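Local coordinates for conjugal transfer protein-like C-terminal domain-containing protein (Enterococcus faecalis, PDB 4EC6) that probably takes part in conjugative plasmid transfer as a membrane-associated, VirB8-like component of a Gram-positive type IV secretion system, at residues Y121-S126 and Q134-E139. Residues are numbered along the deposited sequence; the frame is centred on the assembly and turned at random.
Sequences YLLNVS and QKITFE
Tyr-121 and Phe-138 bring their rings together through different first torsions: CG of Tyr-121 is anti to its own carbonyl carbon (chi1 -58°), whereas CG of Phe-138 sits between backbone N and carbonyl carbon (chi1 59°). The rings meet rim to rim with nearly parallel planes, neither lying over the other's face, and CE2 of Tyr-121 comes 3.9 Å from CZ of Phe-138. Beside them, the CG2 methyl of Ile-136 is shared: it packs 3.8 Å from CB of Tyr-121 and 3.8 Å from CD1 of Leu-123. Farther along the strands, the CG2 methyl of Val-125 lies 3.6 Å from OE1 of Gln-134. Two reciprocal pairs of backbone bonds hold the strands in antiparallel register. Tyr-121 and Ile-136 exchange N-H and C=O in both directions, with N of Ile-136 3.0 Å from O of Tyr-121; Leu-123 and Gln-134 do the same, and N of Leu-123 is 2.7 Å from O of Gln-134. Strands 117-126 and 131-142 form the central hairpin of the four-stranded antiparallel sheet, which curves against the helices in the NTF2-like fold of this C-terminal domain, resembling VirB8 proteins. On the helix side, Phe-138 also meets Phe-64 of helix 54-68, and the hydroxyl of Tyr-121 is hydrogen-bonded to the backbone O of Asp-58 in that helix. Phe-69 covers Leu-123 and Ile-136. Across the sheet, at the non-hydrogen-bonded pair Leu-122 and Lys-135, CD2 of Leu-122 touches CB of Lys-135 at 3.8 Å. The lysine chain then leads away to a long, weak ion pair with Glu-120, while Leu-122 packs on Phe-158 and Phe-160 of its own chain and on Thr-59 of a neighbouring subunit.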
loop_
_atom_site.group_PDB
_atom_site.type_symbol
_atom_site.label_atom_id
_atom_site.label_comp_id
_atom_site.label_asym_id
_atom_site.label_seq_id
_atom_site.Cartn_x
_atom_site.Cartn_y
_atom_site.Cartn_z
ATOM N N TYR A 121 2.201 -12.196 2.270
ATOM C CA TYR A 121 1.147 -11.185 2.264
ATOM C C TYR A 121 -0.026 -11.606 3.133
ATOM O O TYR A 121 -0.345 -12.797 3.255
ATOM C CB TYR A 121 0.656 -10.915 0.850
ATOM C CG TYR A 121 1.721 -10.458 -0.128
ATOM C CD1 TYR A 121 1.741 -9.142 -0.602
ATOM C CD2 TYR A 121 2.702 -11.331 -0.591
ATOM C CE1 TYR A 121 2.715 -8.695 -1.474
ATOM C CE2 TYR A 121 3.677 -10.907 -1.487
ATOM C CZ TYR A 121 3.668 -9.578 -1.919
ATOM O OH TYR A 121 4.632 -9.157 -2.780
ATOM N N LEU A 122 -0.702 -10.626 3.724
ATOM C CA LEU A 122 -1.997 -10.877 4.362
ATOM C C LEU A 122 -3.097 -10.516 3.392
ATOM O O LEU A 122 -3.052 -9.452 2.802
ATOM C CB LEU A 122 -2.167 -10.042 5.631
ATOM C CG LEU A 122 -1.261 -10.458 6.752
ATOM C CD1 LEU A 122 -1.927 -9.964 8.026
ATOM C CD2 LEU A 122 -1.018 -11.982 6.816
ATOM N N LEU A 123 -4.095 -11.381 3.242
ATOM C CA LEU A 123 -5.157 -11.161 2.289
ATOM C C LEU A 123 -6.515 -11.212 2.970
ATOM O O LEU A 123 -6.714 -11.926 3.960
ATOM C CB LEU A 123 -5.103 -12.253 1.225
ATOM C CG LEU A 123 -3.780 -12.663 0.592
ATOM C CD1 LEU A 123 -3.927 -13.863 -0.330
ATOM C CD2 LEU A 123 -3.238 -11.500 -0.220
ATOM N N ASN A 124 -7.451 -10.452 2.451
ATOM C CA ASN A 124 -8.834 -10.732 2.744
ATOM C C ASN A 124 -9.319 -11.410 1.480
ATOM O O ASN A 124 -9.346 -10.772 0.403
ATOM C CB ASN A 124 -9.656 -9.460 2.967
ATOM C CG ASN A 124 -9.335 -8.748 4.289
ATOM O OD1 ASN A 124 -9.016 -9.379 5.317
ATOM N ND2 ASN A 124 -9.457 -7.400 4.277
ATOM N N VAL A 125 -9.662 -12.693 1.581
ATOM C CA VAL A 125 -10.372 -13.349 0.476
ATOM C C VAL A 125 -11.844 -13.573 0.809
ATOM O O VAL A 125 -12.266 -13.611 1.976
ATOM C CB VAL A 125 -9.653 -14.616 -0.091
ATOM C CG1 VAL A 125 -8.162 -14.375 -0.163
ATOM C CG2 VAL A 125 -9.892 -15.849 0.744
ATOM N N SER A 126 -12.611 -13.693 -0.249
ATOM C CA SER A 126 -14.055 -13.814 -0.157
ATOM C C SER A 126 -14.449 -15.049 -0.973
ATOM O O SER A 126 -13.985 -15.241 -2.111
ATOM C CB SER A 126 -14.688 -12.532 -0.690
ATOM O OG SER A 126 -16.086 -12.616 -0.769
ATOM N N GLN A 134 -6.418 -14.381 5.292
ATOM C CA GLN A 134 -5.452 -15.423 4.996
ATOM C C GLN A 134 -4.049 -14.850 4.840
ATOM O O GLN A 134 -3.864 -13.666 4.604
ATOM C CB GLN A 134 -5.868 -16.237 3.749
ATOM C CG GLN A 134 -7.109 -17.084 4.006
ATOM C CD GLN A 134 -7.179 -18.340 3.159
ATOM O OE1 GLN A 134 -7.660 -18.330 2.013
ATOM N NE2 GLN A 134 -6.763 -19.452 3.741
ATOM N N LYS A 135 -3.063 -15.707 5.041
ATOM C CA LYS A 135 -1.694 -15.430 4.662
ATOM C C LYS A 135 -1.268 -16.288 3.450
ATOM O O LYS A 135 -1.675 -17.438 3.306
ATOM C CB LYS A 135 -0.763 -15.650 5.831
ATOM C CG LYS A 135 0.670 -15.742 5.409
ATOM C CD LYS A 135 1.540 -15.187 6.500
ATOM C CE LYS A 135 1.901 -16.232 7.524
ATOM N NZ LYS A 135 2.492 -15.487 8.689
ATOM N N ILE A 136 -0.505 -15.673 2.561
ATOM C CA ILE A 136 0.052 -16.341 1.417
ATOM C C ILE A 136 1.574 -16.136 1.406
ATOM O O ILE A 136 2.053 -15.030 1.610
ATOM C CB ILE A 136 -0.604 -15.858 0.114
ATOM C CG1 ILE A 136 -0.293 -16.856 -0.974
ATOM C CG2 ILE A 136 -0.183 -14.437 -0.261
ATOM C CD1 ILE A 136 -1.101 -16.636 -2.217
ATOM N N THR A 137 2.287 -17.246 1.193
ATOM C CA THR A 137 3.733 -17.333 1.181
ATOM C C THR A 137 4.171 -17.965 -0.171
ATOM O O THR A 137 3.548 -18.884 -0.688
ATOM C CB THR A 137 4.165 -18.231 2.345
ATOM O OG1 THR A 137 3.429 -17.828 3.487
ATOM C CG2 THR A 137 5.639 -18.096 2.688
ATOM N N PHE A 138 5.219 -17.427 -0.762
ATOM C CA PHE A 138 5.827 -18.002 -1.937
ATOM C C PHE A 138 7.246 -17.439 -2.092
ATOM O O PHE A 138 7.581 -16.406 -1.526
ATOM C CB PHE A 138 4.979 -17.765 -3.169
ATOM C CG PHE A 138 4.715 -16.322 -3.493
ATOM C CD1 PHE A 138 5.556 -15.624 -4.372
ATOM C CD2 PHE A 138 3.579 -15.665 -2.999
ATOM C CE1 PHE A 138 5.297 -14.305 -4.708
ATOM C CE2 PHE A 138 3.319 -14.329 -3.352
ATOM C CZ PHE A 138 4.169 -13.646 -4.199
ATOM N N GLU A 139 8.096 -18.117 -2.832
ATOM C CA GLU A 139 9.447 -17.565 -3.060
ATOM C C GLU A 139 9.622 -16.866 -4.400
ATOM O O GLU A 139 8.869 -17.083 -5.320
ATOM C CB GLU A 139 10.496 -18.620 -2.810
ATOM C CG GLU A 139 10.269 -19.185 -1.448
ATOM C CD GLU A 139 11.164 -20.357 -1.152
ATOM O OE1 GLU A 139 12.225 -20.500 -1.843
ATOM O OE2 GLU A 139 10.785 -21.135 -0.226
#